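PDB 5U1T: separin from Saccharomyces cerevisiae, which cleaves the MCD1/SCC1 subunit of cohesin at the onset of anaphase, as a caspase-like cysteine protease that securin holds inactive for most of the cell cycle. Local coordinates for residues Ile1116-Ala1121 and Ser1387-Asn1392; His1037-Ile1042 and Asp1074-Met1079; Thr1358-Ser1363 and Leu1380-Val1385. All coordinates share one frame; numbering follows the deposited sequence.

Contact 1: residues Ile1116-Ala1121 and Ser1387-Asn1392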
ATOM      1  N   ILE A1116     -21.313   6.666 -33.358  1.00 79.92           N
ATOM      2  CA  ILE A1116     -21.912   7.587 -34.317  1.00 75.79           C
ATOM      3  C   ILE A1116     -20.917   8.032 -35.381  1.00 73.91           C
ATOM      4  O   ILE A1116     -21.240   8.102 -36.553  1.00 73.26           O
ATOM      5  CB  ILE A1116     -22.454   8.839 -33.621  1.00 79.41           C
ATOM      6  CG1 ILE A1116     -23.265   8.452 -32.389  1.00 80.23           C
ATOM      7  CG2 ILE A1116     -23.262   9.692 -34.598  1.00 78.02           C
ATOM      8  CD1 ILE A1116     -23.570   9.627 -31.493  1.00 80.73           C
ATOM      9  N   ARG A1117     -19.704   8.336 -34.947  1.00 75.66           N
ATOM     10  CA  ARG A1117     -18.674   8.836 -35.831  1.00 71.93           C
ATOM     11  C   ARG A1117     -18.262   7.759 -36.830  1.00 74.56           C
ATOM     12  O   ARG A1117     -17.835   8.070 -37.945  1.00 72.82           O
ATOM     13  CB  ARG A1117     -17.465   9.321 -35.010  1.00 70.74           C
ATOM     14  CG  ARG A1117     -16.233   9.670 -35.843  1.00 77.81           C
ATOM     15  CD  ARG A1117     -15.832  11.137 -35.721  1.00 83.91           C
ATOM     16  NE  ARG A1117     -15.373  11.433 -34.374  1.00 78.35           N
ATOM     17  CZ  ARG A1117     -14.154  11.161 -33.917  1.00 76.63           C
ATOM     18  NH1 ARG A1117     -13.251  10.587 -34.704  1.00 67.64           N
ATOM     19  NH2 ARG A1117     -13.842  11.468 -32.658  1.00 83.81           N
ATOM     20  N   VAL A1118     -18.397   6.496 -36.439  1.00 71.70           N
ATOM     21  CA  VAL A1118     -17.930   5.415 -37.297  1.00 75.17           C
ATOM     22  C   VAL A1118     -18.972   5.121 -38.372  1.00 78.02           C
ATOM     23  O   VAL A1118     -18.636   4.799 -39.521  1.00 77.86           O
ATOM     24  CB  VAL A1118     -17.588   4.120 -36.495  1.00 74.74           C
ATOM     25  CG1 VAL A1118     -18.822   3.417 -35.977  1.00 70.40           C
ATOM     26  CG2 VAL A1118     -16.832   3.159 -37.371  1.00 78.49           C
ATOM     27  N   SER A1119     -20.240   5.273 -38.019  1.00 72.19           N
ATOM     28  CA  SER A1119     -21.300   4.964 -38.955  1.00 67.63           C
ATOM     29  C   SER A1119     -21.638   6.195 -39.772  1.00 75.02           C
ATOM     30  O   SER A1119     -22.178   6.094 -40.873  1.00 77.35           O
ATOM     31  CB  SER A1119     -22.527   4.457 -38.219  1.00 68.52           C
ATOM     32  OG  SER A1119     -23.068   5.499 -37.436  1.00 74.36           O
ATOM     33  N   ALA A1120     -21.324   7.365 -39.222  1.00 75.71           N
ATOM     34  CA  ALA A1120     -21.478   8.601 -39.970  1.00 67.78           C
ATOM     35  C   ALA A1120     -20.410   8.674 -41.052  1.00 71.15           C
ATOM     36  O   ALA A1120     -20.644   9.223 -42.123  1.00 73.01           O
ATOM     37  CB  ALA A1120     -21.400   9.804 -39.064  1.00 67.20           C
ATOM     38  N   ALA A1121     -19.239   8.109 -40.772  1.00 70.41           N
ATOM     39  CA  ALA A1121     -18.153   8.101 -41.738  1.00 70.44           C
ATOM     40  C   ALA A1121     -18.587   7.323 -42.970  1.00 77.03           C
ATOM     41  O   ALA A1121     -18.461   7.779 -44.111  1.00 76.15           O
ATOM     42  CB  ALA A1121     -16.911   7.497 -41.141  1.00 68.92           C
ATOM     43  N   SER A1387      -8.603   3.151 -41.485  1.00 59.36           N
ATOM     44  CA  SER A1387     -10.022   2.966 -41.148  1.00 56.82           C
ATOM     45  C   SER A1387     -10.984   3.860 -41.954  1.00 55.04           C
ATOM     46  O   SER A1387     -10.564   4.850 -42.539  1.00 57.49           O
ATOM     47  CB  SER A1387     -10.229   3.237 -39.660  1.00 57.89           C
ATOM     48  OG  SER A1387     -10.038   4.613 -39.386  1.00 58.50           O
ATOM     49  N   TYR A1388     -12.278   3.544 -41.952  1.00 54.35           N
ATOM     50  CA  TYR A1388     -13.269   4.397 -42.627  1.00 56.60           C
ATOM     51  C   TYR A1388     -13.323   5.802 -42.044  1.00 63.79           C
ATOM     52  O   TYR A1388     -13.583   6.780 -42.767  1.00 67.41           O
ATOM     53  CB  TYR A1388     -14.683   3.805 -42.551  1.00 58.64           C
ATOM     54  CG  TYR A1388     -14.898   2.523 -43.309  1.00 61.91           C
ATOM     55  CD1 TYR A1388     -14.095   2.187 -44.389  1.00 61.98           C
ATOM     56  CD2 TYR A1388     -15.906   1.641 -42.938  1.00 63.27           C
ATOM     57  CE1 TYR A1388     -14.283   1.012 -45.080  1.00 66.46           C
ATOM     58  CE2 TYR A1388     -16.102   0.461 -43.621  1.00 69.86           C
ATOM     59  CZ  TYR A1388     -15.287   0.150 -44.695  1.00 63.82           C
ATOM     60  OH  TYR A1388     -15.471  -1.027 -45.390  1.00 70.29           O
ATOM     61  N   VAL A1389     -13.110   5.898 -40.733  1.00 64.94           N
ATOM     62  CA  VAL A1389     -13.210   7.179 -40.049  1.00 64.54           C
ATOM     63  C   VAL A1389     -12.043   8.077 -40.447  1.00 61.06           C
ATOM     64  O   VAL A1389     -12.209   9.290 -40.591  1.00 67.87           O
ATOM     65  CB  VAL A1389     -13.257   7.017 -38.506  1.00 65.26           C
ATOM     66  CG1 VAL A1389     -13.260   8.389 -37.826  1.00 61.76           C
ATOM     67  CG2 VAL A1389     -14.488   6.209 -38.081  1.00 64.21           C
ATOM     68  N   CYS A1390     -10.875   7.481 -40.651  1.00 52.11           N
ATOM     69  CA  CYS A1390      -9.715   8.256 -41.073  1.00 57.44           C
ATOM     70  C   CYS A1390      -9.843   8.716 -42.541  1.00 67.54           C
ATOM     71  O   CYS A1390      -9.575   9.884 -42.879  1.00 64.67           O
ATOM     72  CB  CYS A1390      -8.429   7.446 -40.885  1.00 54.21           C
ATOM     73  SG  CYS A1390      -6.967   8.313 -41.502  1.00 64.12           S
ATOM     74  N   LEU A1391     -10.248   7.790 -43.406  1.00 67.11           N
ATOM     75  CA  LEU A1391     -10.502   8.120 -44.783  1.00 65.76           C
ATOM     76  C   LEU A1391     -11.513   9.268 -44.859  1.00 66.44           C
ATOM     77  O   LEU A1391     -11.260  10.278 -45.525  1.00 65.59           O
ATOM     78  CB  LEU A1391     -11.003   6.891 -45.554  1.00 69.00           C
ATOM     79  CG  LEU A1391     -11.298   7.117 -47.042  1.00 65.73           C
ATOM     80  CD1 LEU A1391     -10.049   7.607 -47.771  1.00 58.67           C
ATOM     81  CD2 LEU A1391     -11.875   5.861 -47.705  1.00 64.51           C
ATOM     82  N   ASN A1392     -12.642   9.142 -44.165  1.00 60.45           N
ATOM     83  CA  ASN A1392     -13.703  10.127 -44.363  1.00 64.15           C
ATOM     84  C   ASN A1392     -13.381  11.486 -43.777  1.00 72.29           C
ATOM     85  O   ASN A1392     -13.895  12.491 -44.246  1.00 76.96           O
ATOM     86  CB  ASN A1392     -15.037   9.647 -43.792  1.00 73.03           C
ATOM     87  CG  ASN A1392     -16.147  10.677 -43.984  1.00 77.51           C
ATOM     88  OD1 ASN A1392     -16.600  10.911 -45.105  1.00 76.45           O
ATOM     89  ND2 ASN A1392     -16.567  11.314 -42.891  1.00 78.59           N
TER
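V1389, in the first turn of helix 1388-1397, touches R1117, V1118 and A1121, and its two methyls divide the work. With CG1 anti to the backbone N (chi1 176°), that methyl meets the arginine stem, 3.8 Å from R1117 CG, the two side chains crossing at about a right angle, and also sits at the edge of the R1117 guanidinium, near its plane. The other methyl enters the helix surface, where V1389 CG2 rests 3.6 Å from V1118 CA and close to R1117 O. The V1118 side chain likewise crosses that of V1389 at about a right angle, their CG2 atoms 3.9 Å apart. A branched valine suits this place because it can touch two neighbouring residues at once, while the long arginine offers its aliphatic stem. The CB of A1121 points toward the partner helix. It lies 3.8 Å from Y1388 O, and the lack of a longer side chain lets the CA atoms of A1121 and V1389 come within 5.3 Å. N1392, one turn after V1389, packs its CB against A1121 CB and its CG 3.7 Å from A1121 O; an alanine here would keep the first touch but would probably leave a gap beside A1121 O. S1387 caps the start of the second helix, its OG accepting from C1390 N at 3.2 Å. On another side of this helix, L1391 packs on V1385 and F1359, which places it between a sheet strand and helix 1111-1127. The short segments cross at 61°, with axes 8.7 Å apart, a helix-on-helix layer covering the sheet of an alpha/beta domain.

Contact 2: residues His1037-Ile1042 and Asp1074-Met1079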
ATOM      1  N   HIS A1037      -9.346  -5.963 -28.266  1.00 49.58           N
ATOM      2  CA  HIS A1037      -9.154  -7.255 -28.900  1.00 53.41           C
ATOM      3  C   HIS A1037     -10.444  -8.095 -28.865  1.00 59.29           C
ATOM      4  O   HIS A1037     -10.673  -8.930 -29.734  1.00 54.67           O
ATOM      5  CB  HIS A1037      -7.999  -8.008 -28.248  1.00 52.46           C
ATOM      6  CG  HIS A1037      -7.839  -9.414 -28.737  1.00 60.21           C
ATOM      7  ND1 HIS A1037      -7.183  -9.725 -29.913  1.00 63.62           N
ATOM      8  CD2 HIS A1037      -8.259 -10.592 -28.219  1.00 57.00           C
ATOM      9  CE1 HIS A1037      -7.208 -11.034 -30.093  1.00 63.53           C
ATOM     10  NE2 HIS A1037      -7.843 -11.584 -29.071  1.00 63.51           N
ATOM     11  N   GLU A1038     -11.282  -7.861 -27.856  1.00 61.10           N
ATOM     12  CA  GLU A1038     -12.570  -8.531 -27.770  1.00 61.61           C
ATOM     13  C   GLU A1038     -13.578  -7.882 -28.726  1.00 62.54           C
ATOM     14  O   GLU A1038     -14.444  -8.564 -29.287  1.00 61.57           O
ATOM     15  CB  GLU A1038     -13.110  -8.507 -26.334  1.00 51.56           C
ATOM     16  CG  GLU A1038     -14.416  -9.282 -26.152  1.00 54.03           C
ATOM     17  CD  GLU A1038     -14.282 -10.768 -26.503  1.00 63.87           C
ATOM     18  OE1 GLU A1038     -13.161 -11.308 -26.399  1.00 64.78           O
ATOM     19  OE2 GLU A1038     -15.290 -11.403 -26.892  1.00 64.15           O
ATOM     20  N   LEU A1039     -13.469  -6.564 -28.895  1.00 59.87           N
ATOM     21  CA  LEU A1039     -14.339  -5.834 -29.807  1.00 59.39           C
ATOM     22  C   LEU A1039     -14.081  -6.325 -31.214  1.00 58.21           C
ATOM     23  O   LEU A1039     -14.959  -6.337 -32.045  1.00 63.30           O
ATOM     24  CB  LEU A1039     -14.107  -4.323 -29.716  1.00 52.66           C
ATOM     25  CG  LEU A1039     -14.944  -3.451 -30.654  1.00 55.08           C
ATOM     26  CD1 LEU A1039     -16.432  -3.554 -30.350  1.00 56.33           C
ATOM     27  CD2 LEU A1039     -14.477  -1.992 -30.632  1.00 56.38           C
ATOM     28  N   SER A1040     -12.853  -6.747 -31.453  1.00 61.17           N
ATOM     29  CA  SER A1040     -12.429  -7.261 -32.731  1.00 57.83           C
ATOM     30  C   SER A1040     -13.078  -8.619 -33.026  1.00 60.41           C
ATOM     31  O   SER A1040     -13.676  -8.826 -34.099  1.00 66.82           O
ATOM     32  CB  SER A1040     -10.907  -7.349 -32.734  1.00 56.86           C
ATOM     33  OG  SER A1040     -10.420  -8.191 -33.755  1.00 72.02           O
ATOM     34  N   LYS A1041     -12.969  -9.530 -32.065  1.00 57.07           N
ATOM     35  CA  LYS A1041     -13.537 -10.863 -32.160  1.00 56.35           C
ATOM     36  C   LYS A1041     -15.064 -10.861 -32.188  1.00 57.38           C
ATOM     37  O   LYS A1041     -15.672 -11.658 -32.889  1.00 58.22           O
ATOM     38  CB  LYS A1041     -13.042 -11.714 -30.996  1.00 55.24           C
ATOM     39  CG  LYS A1041     -11.548 -11.914 -31.013  1.00 58.29           C
ATOM     40  CD  LYS A1041     -11.132 -13.069 -30.130  1.00 63.41           C
ATOM     41  CE  LYS A1041     -11.879 -13.039 -28.802  1.00 65.87           C
ATOM     42  NZ  LYS A1041     -11.950 -14.407 -28.178  1.00 75.87           N
ATOM     43  N   ILE A1042     -15.673  -9.957 -31.458  1.00 58.83           N
ATOM     44  CA  ILE A1042     -17.109  -9.858 -31.465  1.00 61.75           C
ATOM     45  C   ILE A1042     -17.584  -9.336 -32.807  1.00 60.06           C
ATOM     46  O   ILE A1042     -18.638  -9.680 -33.268  1.00 58.82           O
ATOM     47  CB  ILE A1042     -17.594  -8.944 -30.342  1.00 58.89           C
ATOM     48  CG1 ILE A1042     -17.419  -9.636 -29.014  1.00 60.39           C
ATOM     49  CG2 ILE A1042     -19.063  -8.629 -30.489  1.00 60.45           C
ATOM     50  CD1 ILE A1042     -18.162 -10.931 -28.944  1.00 56.82           C
ATOM     51  N   ASP A1074     -15.289  -1.631 -38.175  1.00 61.82           N
ATOM     52  CA  ASP A1074     -14.422  -0.467 -38.268  1.00 61.27           C
ATOM     53  C   ASP A1074     -14.062   0.109 -36.882  1.00 63.04           C
ATOM     54  O   ASP A1074     -12.979   0.673 -36.698  1.00 58.20           O
ATOM     55  CB  ASP A1074     -15.085   0.611 -39.115  1.00 56.50           C
ATOM     56  CG  ASP A1074     -14.118   1.696 -39.523  1.00 63.78           C
ATOM     57  OD1 ASP A1074     -13.013   1.343 -39.990  1.00 60.07           O
ATOM     58  OD2 ASP A1074     -14.462   2.891 -39.377  1.00 62.26           O
ATOM     59  N   LEU A1075     -14.986  -0.028 -35.929  1.00 60.82           N
ATOM     60  CA  LEU A1075     -14.762   0.347 -34.534  1.00 62.89           C
ATOM     61  C   LEU A1075     -13.390  -0.087 -34.005  1.00 64.61           C
ATOM     62  O   LEU A1075     -12.605   0.760 -33.587  1.00 59.75           O
ATOM     63  CB  LEU A1075     -15.865  -0.225 -33.642  1.00 57.18           C
ATOM     64  CG  LEU A1075     -16.815   0.799 -33.035  1.00 65.27           C
ATOM     65  CD1 LEU A1075     -17.424   0.247 -31.752  1.00 63.26           C
ATOM     66  CD2 LEU A1075     -16.121   2.130 -32.779  1.00 55.20           C
ATOM     67  N   PRO A1076     -13.068  -1.394 -34.055  1.00 66.27           N
ATOM     68  CA  PRO A1076     -11.778  -1.776 -33.473  1.00 56.93           C
ATOM     69  C   PRO A1076     -10.584  -1.281 -34.274  1.00 57.62           C
ATOM     70  O   PRO A1076      -9.465  -1.434 -33.813  1.00 58.33           O
ATOM     71  CB  PRO A1076     -11.814  -3.301 -33.507  1.00 55.78           C
ATOM     72  CG  PRO A1076     -13.198  -3.662 -33.955  1.00 66.85           C
ATOM     73  CD  PRO A1076     -13.682  -2.532 -34.749  1.00 62.11           C
ATOM     74  N   ARG A1077     -10.807  -0.758 -35.474  1.00 57.34           N
ATOM     75  CA  ARG A1077      -9.720  -0.159 -36.234  1.00 57.17           C
ATOM     76  C   ARG A1077      -9.486   1.278 -35.764  1.00 58.69           C
ATOM     77  O   ARG A1077      -8.357   1.755 -35.710  1.00 58.13           O
ATOM     78  CB  ARG A1077     -10.025  -0.189 -37.739  1.00 65.08           C
ATOM     79  CG  ARG A1077      -9.878  -1.566 -38.372  1.00 69.27           C
ATOM     80  CD  ARG A1077      -9.948  -1.509 -39.879  1.00 61.35           C
ATOM     81  NE  ARG A1077     -11.249  -1.078 -40.384  1.00 64.13           N
ATOM     82  CZ  ARG A1077     -12.067  -1.852 -41.099  1.00 65.90           C
ATOM     83  NH1 ARG A1077     -11.726  -3.109 -41.374  1.00 63.93           N
ATOM     84  NH2 ARG A1077     -13.228  -1.372 -41.534  1.00 63.23           N
ATOM     85  N   HIS A1078     -10.580   1.939 -35.406  1.00 58.09           N
ATOM     86  CA  HIS A1078     -10.607   3.342 -35.060  1.00 53.13           C
ATOM     87  C   HIS A1078     -10.246   3.620 -33.577  1.00 60.11           C
ATOM     88  O   HIS A1078      -9.460   4.528 -33.282  1.00 55.42           O
ATOM     89  CB  HIS A1078     -11.999   3.884 -35.395  1.00 55.27           C
ATOM     90  CG  HIS A1078     -12.254   5.271 -34.899  1.00 55.20           C
ATOM     91  ND1 HIS A1078     -11.604   6.372 -35.411  1.00 55.22           N
ATOM     92  CD2 HIS A1078     -13.097   5.734 -33.948  1.00 53.78           C
ATOM     93  CE1 HIS A1078     -12.032   7.458 -34.788  1.00 59.62           C
ATOM     94  NE2 HIS A1078     -12.943   7.098 -33.901  1.00 59.10           N
ATOM     95  N   MET A1079     -10.828   2.835 -32.664  1.00 57.73           N
ATOM     96  CA  MET A1079     -10.689   3.031 -31.224  1.00 50.39           C
ATOM     97  C   MET A1079      -9.235   3.082 -30.722  1.00 56.02           C
ATOM     98  O   MET A1079      -8.909   3.928 -29.916  1.00 59.66           O
ATOM     99  CB  MET A1079     -11.453   1.944 -30.470  1.00 48.23           C
ATOM    100  CG  MET A1079     -12.960   2.050 -30.561  1.00 48.71           C
ATOM    101  SD  MET A1079     -13.613   3.710 -30.272  1.00 64.06           S
ATOM    102  CE  MET A1079     -14.007   3.704 -28.520  1.00 66.87           C
TER
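L1039 and P1076 lie at the heart of an antiparallel helix pair, in which helix 1036-1054 runs against the start of helix 1075-1088 at 160°, with helix 1062-1072 between them in sequence. Leucine supplies the reach. Its CG stands anti to the backbone N (chi1 179°), which carries the isobutyl end across the gap, so that L1039 CD2 lies 3.8 Å from L1075 CB and near the CG of M1079. The leucine and proline side chains cross at about a right angle, with L1039 CG 3.7 Å from P1076 CG. That ring carbon also faces the backbone, where it is 3.7 Å from L1039 O. Proline fits the first turn of a helix, since its nitrogen has no hydrogen to give and none is needed there. S1040 is small enough to let the chains approach, its CA 5.6 Å from P1076 CA, and the two CB atoms touch. Just outside, a hydrogen bond from N1036 ND2 to P1076 O supplements this packing. Behind the apolar seam, R1077 grips D1074 side-on, NE and NH2 both bonding to OD1, which lies in the guanidinium plane. NE, 3.0 Å from D1074 OD1, uses the anti lone pair of that oxygen, whereas NH2 meets it 29° out of the carboxylate plane. OD1 also accepts from Y1388 N, and R1077 makes a cation-pi contact with the Y1388 ring. Between the two segments the contact is thus apolar packing, while the positive guanidinium and the extra N-H would probably favour the ionised carboxylate of D1074.

Contact 3: residues Thr1358-Ser1363 and Leu1380-Val1385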
ATOM      1  N   THR A1358      -8.235   3.457 -55.747  1.00 59.23           N
ATOM      2  CA  THR A1358      -8.572   2.409 -54.803  1.00 62.90           C
ATOM      3  C   THR A1358      -7.996   2.675 -53.439  1.00 58.49           C
ATOM      4  O   THR A1358      -6.778   2.738 -53.271  1.00 58.92           O
ATOM      5  CB  THR A1358      -8.062   1.060 -55.281  1.00 61.46           C
ATOM      6  OG1 THR A1358      -8.699   0.744 -56.522  1.00 65.57           O
ATOM      7  CG2 THR A1358      -8.358  -0.015 -54.256  1.00 51.07           C
ATOM      8  N   PHE A1359      -8.877   2.827 -52.459  1.00 61.22           N
ATOM      9  CA  PHE A1359      -8.456   2.909 -51.068  1.00 57.71           C
ATOM     10  C   PHE A1359      -8.476   1.519 -50.442  1.00 57.11           C
ATOM     11  O   PHE A1359      -9.510   0.847 -50.429  1.00 53.80           O
ATOM     12  CB  PHE A1359      -9.346   3.878 -50.286  1.00 58.31           C
ATOM     13  CG  PHE A1359      -9.129   5.322 -50.648  1.00 62.04           C
ATOM     14  CD1 PHE A1359      -7.964   5.978 -50.266  1.00 62.12           C
ATOM     15  CD2 PHE A1359     -10.084   6.026 -51.360  1.00 64.57           C
ATOM     16  CE1 PHE A1359      -7.759   7.292 -50.589  1.00 62.33           C
ATOM     17  CE2 PHE A1359      -9.881   7.350 -51.696  1.00 63.23           C
ATOM     18  CZ  PHE A1359      -8.719   7.982 -51.315  1.00 61.74           C
ATOM     19  N   LEU A1360      -7.315   1.074 -49.974  1.00 50.00           N
ATOM     20  CA  LEU A1360      -7.223  -0.148 -49.177  1.00 54.24           C
ATOM     21  C   LEU A1360      -7.240   0.162 -47.687  1.00 54.41           C
ATOM     22  O   LEU A1360      -6.260   0.667 -47.129  1.00 56.13           O
ATOM     23  CB  LEU A1360      -5.953  -0.926 -49.501  1.00 54.14           C
ATOM     24  CG  LEU A1360      -5.790  -1.547 -50.873  1.00 54.37           C
ATOM     25  CD1 LEU A1360      -4.452  -2.251 -50.928  1.00 53.28           C
ATOM     26  CD2 LEU A1360      -6.929  -2.500 -51.117  1.00 52.88           C
ATOM     27  N   VAL A1361      -8.358  -0.121 -47.043  1.00 50.11           N
ATOM     28  CA  VAL A1361      -8.394  -0.077 -45.594  1.00 54.71           C
ATOM     29  C   VAL A1361      -7.683  -1.312 -45.065  1.00 54.14           C
ATOM     30  O   VAL A1361      -8.253  -2.402 -45.063  1.00 52.10           O
ATOM     31  CB  VAL A1361      -9.815  -0.027 -45.073  1.00 56.25           C
ATOM     32  CG1 VAL A1361      -9.823   0.010 -43.548  1.00 57.35           C
ATOM     33  CG2 VAL A1361     -10.536   1.157 -45.663  1.00 53.47           C
ATOM     34  N   VAL A1362      -6.437  -1.143 -44.642  1.00 46.31           N
ATOM     35  CA  VAL A1362      -5.615  -2.273 -44.231  1.00 52.99           C
ATOM     36  C   VAL A1362      -5.513  -2.387 -42.703  1.00 57.47           C
ATOM     37  O   VAL A1362      -5.026  -1.476 -42.026  1.00 56.40           O
ATOM     38  CB  VAL A1362      -4.204  -2.173 -44.845  1.00 53.88           C
ATOM     39  CG1 VAL A1362      -3.351  -3.364 -44.429  1.00 53.65           C
ATOM     40  CG2 VAL A1362      -4.310  -2.088 -46.382  1.00 59.06           C
ATOM     41  N   SER A1363      -6.002  -3.501 -42.167  1.00 60.00           N
ATOM     42  CA  SER A1363      -5.973  -3.727 -40.724  1.00 59.88           C
ATOM     43  C   SER A1363      -4.529  -3.887 -40.271  1.00 59.22           C
ATOM     44  O   SER A1363      -3.678  -4.300 -41.057  1.00 62.81           O
ATOM     45  CB  SER A1363      -6.789  -4.963 -40.346  1.00 64.26           C
ATOM     46  OG  SER A1363      -6.082  -6.158 -40.653  1.00 64.16           O
ATOM     47  N   LEU A1380      -2.441  -0.692 -60.194  1.00 58.80           N
ATOM     48  CA  LEU A1380      -3.561   0.151 -59.765  1.00 63.56           C
ATOM     49  C   LEU A1380      -3.111   1.389 -58.985  1.00 60.10           C
ATOM     50  O   LEU A1380      -2.118   1.357 -58.273  1.00 68.46           O
ATOM     51  CB  LEU A1380      -4.550  -0.660 -58.903  1.00 57.99           C
ATOM     52  CG  LEU A1380      -5.344  -1.857 -59.461  1.00 56.41           C
ATOM     53  CD1 LEU A1380      -6.658  -2.014 -58.715  1.00 51.18           C
ATOM     54  CD2 LEU A1380      -5.597  -1.746 -60.939  1.00 49.57           C
ATOM     55  N   SER A1381      -3.849   2.483 -59.112  1.00 62.94           N
ATOM     56  CA  SER A1381      -3.614   3.624 -58.242  1.00 62.18           C
ATOM     57  C   SER A1381      -4.155   3.343 -56.857  1.00 61.38           C
ATOM     58  O   SER A1381      -5.369   3.292 -56.665  1.00 61.01           O
ATOM     59  CB  SER A1381      -4.275   4.879 -58.788  1.00 68.75           C
ATOM     60  OG  SER A1381      -4.340   5.875 -57.777  1.00 73.36           O
ATOM     61  N   ILE A1382      -3.263   3.186 -55.884  1.00 60.68           N
ATOM     62  CA  ILE A1382      -3.684   2.788 -54.546  1.00 64.59           C
ATOM     63  C   ILE A1382      -2.999   3.578 -53.430  1.00 62.93           C
ATOM     64  O   ILE A1382      -1.782   3.775 -53.451  1.00 61.44           O
ATOM     65  CB  ILE A1382      -3.399   1.282 -54.309  1.00 62.16           C
ATOM     66  CG1 ILE A1382      -4.176   0.416 -55.298  1.00 56.89           C
ATOM     67  CG2 ILE A1382      -3.708   0.876 -52.876  1.00 61.49           C
ATOM     68  CD1 ILE A1382      -3.830  -1.044 -55.209  1.00 54.22           C
ATOM     69  N   THR A1383      -3.787   4.030 -52.458  1.00 63.00           N
ATOM     70  CA  THR A1383      -3.248   4.400 -51.154  1.00 60.48           C
ATOM     71  C   THR A1383      -3.894   3.521 -50.088  1.00 56.31           C
ATOM     72  O   THR A1383      -5.016   3.061 -50.252  1.00 54.27           O
ATOM     73  CB  THR A1383      -3.483   5.885 -50.810  1.00 57.54           C
ATOM     74  OG1 THR A1383      -4.858   6.230 -51.035  1.00 51.88           O
ATOM     75  CG2 THR A1383      -2.608   6.769 -51.656  1.00 60.57           C
ATOM     76  N   ARG A1384      -3.163   3.297 -48.999  1.00 61.23           N
ATOM     77  CA  ARG A1384      -3.690   2.633 -47.814  1.00 56.25           C
ATOM     78  C   ARG A1384      -4.321   3.602 -46.829  1.00 57.15           C
ATOM     79  O   ARG A1384      -3.960   4.771 -46.756  1.00 51.23           O
ATOM     80  CB  ARG A1384      -2.592   1.866 -47.104  1.00 52.81           C
ATOM     81  CG  ARG A1384      -1.968   0.800 -47.926  1.00 52.47           C
ATOM     82  CD  ARG A1384      -1.264  -0.139 -47.026  1.00 49.54           C
ATOM     83  NE  ARG A1384      -0.504  -1.131 -47.757  1.00 49.28           N
ATOM     84  CZ  ARG A1384       0.175  -2.098 -47.168  1.00 53.89           C
ATOM     85  NH1 ARG A1384       0.165  -2.199 -45.847  1.00 58.16           N
ATOM     86  NH2 ARG A1384       0.858  -2.966 -47.891  1.00 56.88           N
ATOM     87  N   VAL A1385      -5.266   3.093 -46.053  1.00 57.01           N
ATOM     88  CA  VAL A1385      -5.867   3.882 -44.988  1.00 59.04           C
ATOM     89  C   VAL A1385      -6.104   2.955 -43.793  1.00 60.16           C
ATOM     90  O   VAL A1385      -6.320   1.769 -43.975  1.00 62.01           O
ATOM     91  CB  VAL A1385      -7.166   4.557 -45.487  1.00 57.31           C
ATOM     92  CG1 VAL A1385      -8.254   4.457 -44.466  1.00 58.55           C
ATOM     93  CG2 VAL A1385      -6.901   6.003 -45.878  1.00 54.57           C
TER
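T1358-V1362 and I1382-V1385 are neighbouring parallel strands of a mixed sheet, distinct from the six-stranded one that has the caspase-like strand order. Backbone bonds link T1358, L1360 and V1362 to the neighbouring segment: T1358 N donates to S1381 O, L1360 N to T1383 O at 3.1 Å in the carbonyl plane, and V1362 N to V1385 O. In return V1385 N reaches L1360 O at 2.8 Å, from 36° above the carbonyl plane, and T1383 N makes a weak bond to T1358 O. Four of these carbonyl oxygens each also receive a CA-H, as V1385 O does from V1361 CA. On one face L1360 CD1 meets I1382 CG2 at 3.8 Å, beside I1382 CG1 against T1358 CB. On the other, the F1359 ring and T1383 lie side by side, pointing the same way, and V1361 CG2 touches V1385 CG1. Beta-branched valine, isoleucine and threonine favour such extended chains. Helix 1388-1397 covers this second face with Y1388 and L1391, and on the far edge of strand 1353-1362 F1359 and V1361 pair with strand 1132-1139. T1383 OG1 sits between the backbone N and carbonyl carbon (chi1 49°), where it bonds to G1589 O and H1357 NE2. The stem of R1384 is extended from CG to NE and slides past V1362, with R1384 CD 3.7 Å from V1362 CG2. Its charged end is held beyond the strand pair: NE pairs with E1372 OE2, while NH1 and NH2 bond to the carbonyl oxygens of H1367 and F1369.

All three contacts are largely buried, but they differ in what holds them. Contact 3 is sheet core, set by regular backbone hydrogen bonds, whereas contacts 1 and 2 are helix packings that rely on side-chain shape, contact 2 burying the least surface. Strand 1382-1385 runs almost directly into helix 1388-1397, joining contact 3 to contact 1 through Y1388 and L1391 against V1361, V1385 and F1359. Contact 1 meets contact 2 at D1074, whose OD1 accepts from Y1388 N, and R1117 NH1 packs against H1078 CE1. R1077 also touches V1361, so the polar corner behind contact 2 reaches the sheet of contact 3.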